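Local coordinates for sigma C capsid protein (Avian reovirus, PDB 2BSF) that attaches the virus to host cells as its trimeric outer fibre, the receptor-binding C-terminal part being present here, and induces apoptosis, at residues V128-D133 and R166-R171. Sequence-based numbering, arbitrary orientation.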
loop_
_atom_site.group_PDB
_atom_site.type_symbol
_atom_site.label_atom_id
_atom_site.label_comp_id
_atom_site.label_asym_id
_atom_site.label_seq_id
_atom_site.Cartn_x
_atom_site.Cartn_y
_atom_site.Cartn_z
ATOM N N VAL A 128 -7.180 3.378 15.040
ATOM C CA VAL A 128 -6.891 3.551 16.479
ATOM C C VAL A 128 -7.771 2.578 17.288
ATOM O O VAL A 128 -8.917 2.380 16.949
ATOM C CB VAL A 128 -7.238 4.998 16.881
ATOM C CG1 VAL A 128 -7.104 5.186 18.385
ATOM C CG2 VAL A 128 -6.304 5.963 16.163
ATOM N N SER A 129 -7.258 1.979 18.348
ATOM C CA SER A 129 -8.131 1.268 19.271
ATOM C C SER A 129 -7.504 1.361 20.656
ATOM O O SER A 129 -6.305 1.572 20.783
ATOM C CB SER A 129 -8.335 -0.199 18.841
ATOM O OG SER A 129 -7.260 -0.957 19.279
ATOM N N PHE A 130 -8.315 1.213 21.692
ATOM C CA PHE A 130 -7.821 1.304 23.056
ATOM C C PHE A 130 -8.912 0.723 23.949
ATOM O O PHE A 130 -10.057 0.516 23.515
ATOM C CB PHE A 130 -7.517 2.770 23.436
ATOM C CG PHE A 130 -8.699 3.685 23.257
ATOM C CD1 PHE A 130 -9.640 3.838 24.278
ATOM C CD2 PHE A 130 -8.904 4.365 22.049
ATOM C CE1 PHE A 130 -10.772 4.672 24.106
ATOM C CE2 PHE A 130 -10.040 5.190 21.859
ATOM C CZ PHE A 130 -10.961 5.347 22.881
ATOM N N THR A 131 -8.563 0.470 25.202
ATOM C CA THR A 131 -9.543 -0.035 26.158
ATOM C C THR A 131 -9.838 1.086 27.139
ATOM O O THR A 131 -8.934 1.829 27.573
ATOM C CB THR A 131 -9.004 -1.241 26.940
ATOM O OG1 THR A 131 -7.924 -0.801 27.749
ATOM C CG2 THR A 131 -8.475 -2.274 26.032
ATOM N N ARG A 132 -11.103 1.225 27.497
ATOM C CA ARG A 132 -11.488 2.196 28.520
ATOM C C ARG A 132 -12.597 1.558 29.373
ATOM O O ARG A 132 -13.591 1.109 28.825
ATOM C CB ARG A 132 -11.969 3.478 27.872
ATOM C CG ARG A 132 -12.571 4.526 28.851
ATOM C CD ARG A 132 -13.377 5.578 28.085
ATOM N NE ARG A 132 -14.062 6.530 28.970
ATOM C CZ ARG A 132 -14.035 7.858 28.853
ATOM N NH1 ARG A 132 -13.372 8.471 27.849
ATOM N NH2 ARG A 132 -14.698 8.583 29.740
ATOM N N ASP A 133 -12.431 1.540 30.698
ATOM C CA ASP A 133 -13.374 0.804 31.609
ATOM C C ASP A 133 -13.726 -0.577 31.086
ATOM O O ASP A 133 -14.918 -0.911 30.978
ATOM C CB ASP A 133 -14.688 1.574 31.842
ATOM C CG ASP A 133 -14.454 2.992 32.315
ATOM O OD1 ASP A 133 -13.574 3.181 33.200
ATOM O OD2 ASP A 133 -15.139 3.917 31.801
ATOM N N ARG A 166 -6.046 2.850 27.868
ATOM C CA ARG A 166 -4.892 1.962 27.886
ATOM C C ARG A 166 -4.896 1.122 26.620
ATOM O O ARG A 166 -5.871 1.119 25.904
ATOM C CB ARG A 166 -5.009 0.993 29.095
ATOM C CG ARG A 166 -5.001 1.695 30.404
ATOM C CD ARG A 166 -5.162 0.733 31.568
ATOM N NE ARG A 166 -4.852 1.486 32.770
ATOM C CZ ARG A 166 -5.749 2.142 33.493
ATOM N NH1 ARG A 166 -7.049 2.098 33.163
ATOM N NH2 ARG A 166 -5.346 2.822 34.569
ATOM N N SER A 167 -3.838 0.343 26.398
ATOM C CA SER A 167 -3.780 -0.573 25.256
ATOM C C SER A 167 -4.109 0.148 23.936
ATOM O O SER A 167 -4.795 -0.398 23.067
ATOM C CB SER A 167 -4.719 -1.768 25.498
ATOM O OG SER A 167 -4.274 -2.434 26.654
ATOM N N LEU A 168 -3.587 1.374 23.796
ATOM C CA LEU A 168 -3.820 2.190 22.614
ATOM C C LEU A 168 -2.947 1.644 21.516
ATOM O O LEU A 168 -1.720 1.503 21.704
ATOM C CB LEU A 168 -3.466 3.657 22.892
ATOM C CG LEU A 168 -3.475 4.668 21.721
ATOM C CD1 LEU A 168 -4.877 4.949 21.124
ATOM C CD2 LEU A 168 -2.862 5.955 22.226
ATOM N N THR A 169 -3.569 1.285 20.398
ATOM C CA THR A 169 -2.798 0.900 19.246
ATOM C C THR A 169 -3.052 1.918 18.117
ATOM O O THR A 169 -4.143 2.471 17.994
ATOM C CB THR A 169 -3.152 -0.520 18.727
ATOM O OG1 THR A 169 -4.490 -0.504 18.226
ATOM C CG2 THR A 169 -3.028 -1.594 19.796
ATOM N N VAL A 170 -2.026 2.153 17.313
ATOM C CA VAL A 170 -2.070 3.113 16.232
ATOM C C VAL A 170 -1.451 2.383 15.035
ATOM O O VAL A 170 -0.302 1.902 15.092
ATOM C CB VAL A 170 -1.267 4.452 16.574
ATOM C CG1 VAL A 170 -1.173 5.354 15.347
ATOM C CG2 VAL A 170 -1.904 5.208 17.717
ATOM N N ARG A 171 -2.216 2.292 13.955
ATOM C CA ARG A 171 -1.692 1.765 12.709
ATOM C C ARG A 171 -1.967 2.739 11.579
ATOM O O ARG A 171 -3.100 3.190 11.374
ATOM C CB ARG A 171 -2.304 0.398 12.411
ATOM C CG ARG A 171 -2.063 -0.599 13.557
ATOM C CD ARG A 171 -2.803 -1.902 13.288
ATOM N NE ARG A 171 -1.974 -2.757 12.460
ATOM C CZ ARG A 171 -2.412 -3.802 11.769
ATOM N NH1 ARG A 171 -3.704 -4.131 11.732
ATOM N NH2 ARG A 171 -1.537 -4.495 11.080
HETATM O O HOH W 1 -6.670 -1.876 21.800
HETATM O O HOH W 2 -8.452 1.301 30.576
HETATM O O HOH W 3 -6.512 -3.490 27.950
#
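Ser129 and Thr169 face each other as an antiparallel hydrogen-bonded pair, with N-H to C=O bonds in both directions: Thr169 N lies 2.8 Å from Ser129 O, and the return bond from Ser129 N to Thr169 O is longer. A further hydrogen bond, 3.0 Å between Ser129 OG and Thr169 OG1, joins the same two residues through their hydroxyls. A second hydrogen-bonded pair, Thr131 with Arg166, is nearly straight in one direction, the angle at the hydrogen being 172° from Thr131 N to Arg166 O. Between the two pairs one residue, Phe130, lies opposite two, Ser167 and Leu168, and this one-residue shift defines a beta bulge. The positive phi of Ser167 marks the corner of the chain; its carbonyl oxygen receives a CA-H contact from Phe130 and a hydrogen bond from a water that also binds Ser129 OG.

On the face opposite the paired hydroxyls, Leu168 can be followed outward. Its CB lies 4.1 Å from Ser129 O and almost as near Phe130 CB; CG then stands anti to the backbone N (chi1 173°), and CD1, still beside Ser129 O, reaches Val128 CG1 at 3.5 Å while meeting the Phe130 ring obliquely, 4.2 Å from CD2. Phe155 and Met66 of other strands also touch Leu168, consistent with its burial. Toward the bulge end, Thr131 CG2 packs 3.8 Å from Ser167 CB, and a water links Thr131 OG1 to Ser167 OG.

Segments 128-132 and 168-171 run antiparallel, their axes at 177°; they belong to strands 124-132 and 163-175. Strand 135-145 flanks the first, and Ser83 and Met81 of strand 76-84 bond to the second. An apolar inner face, a hydroxyl-bearing outer face and a bulge at the strand corner fit the antiparallel beta-barrel of the receptor-binding head domain of this fibre.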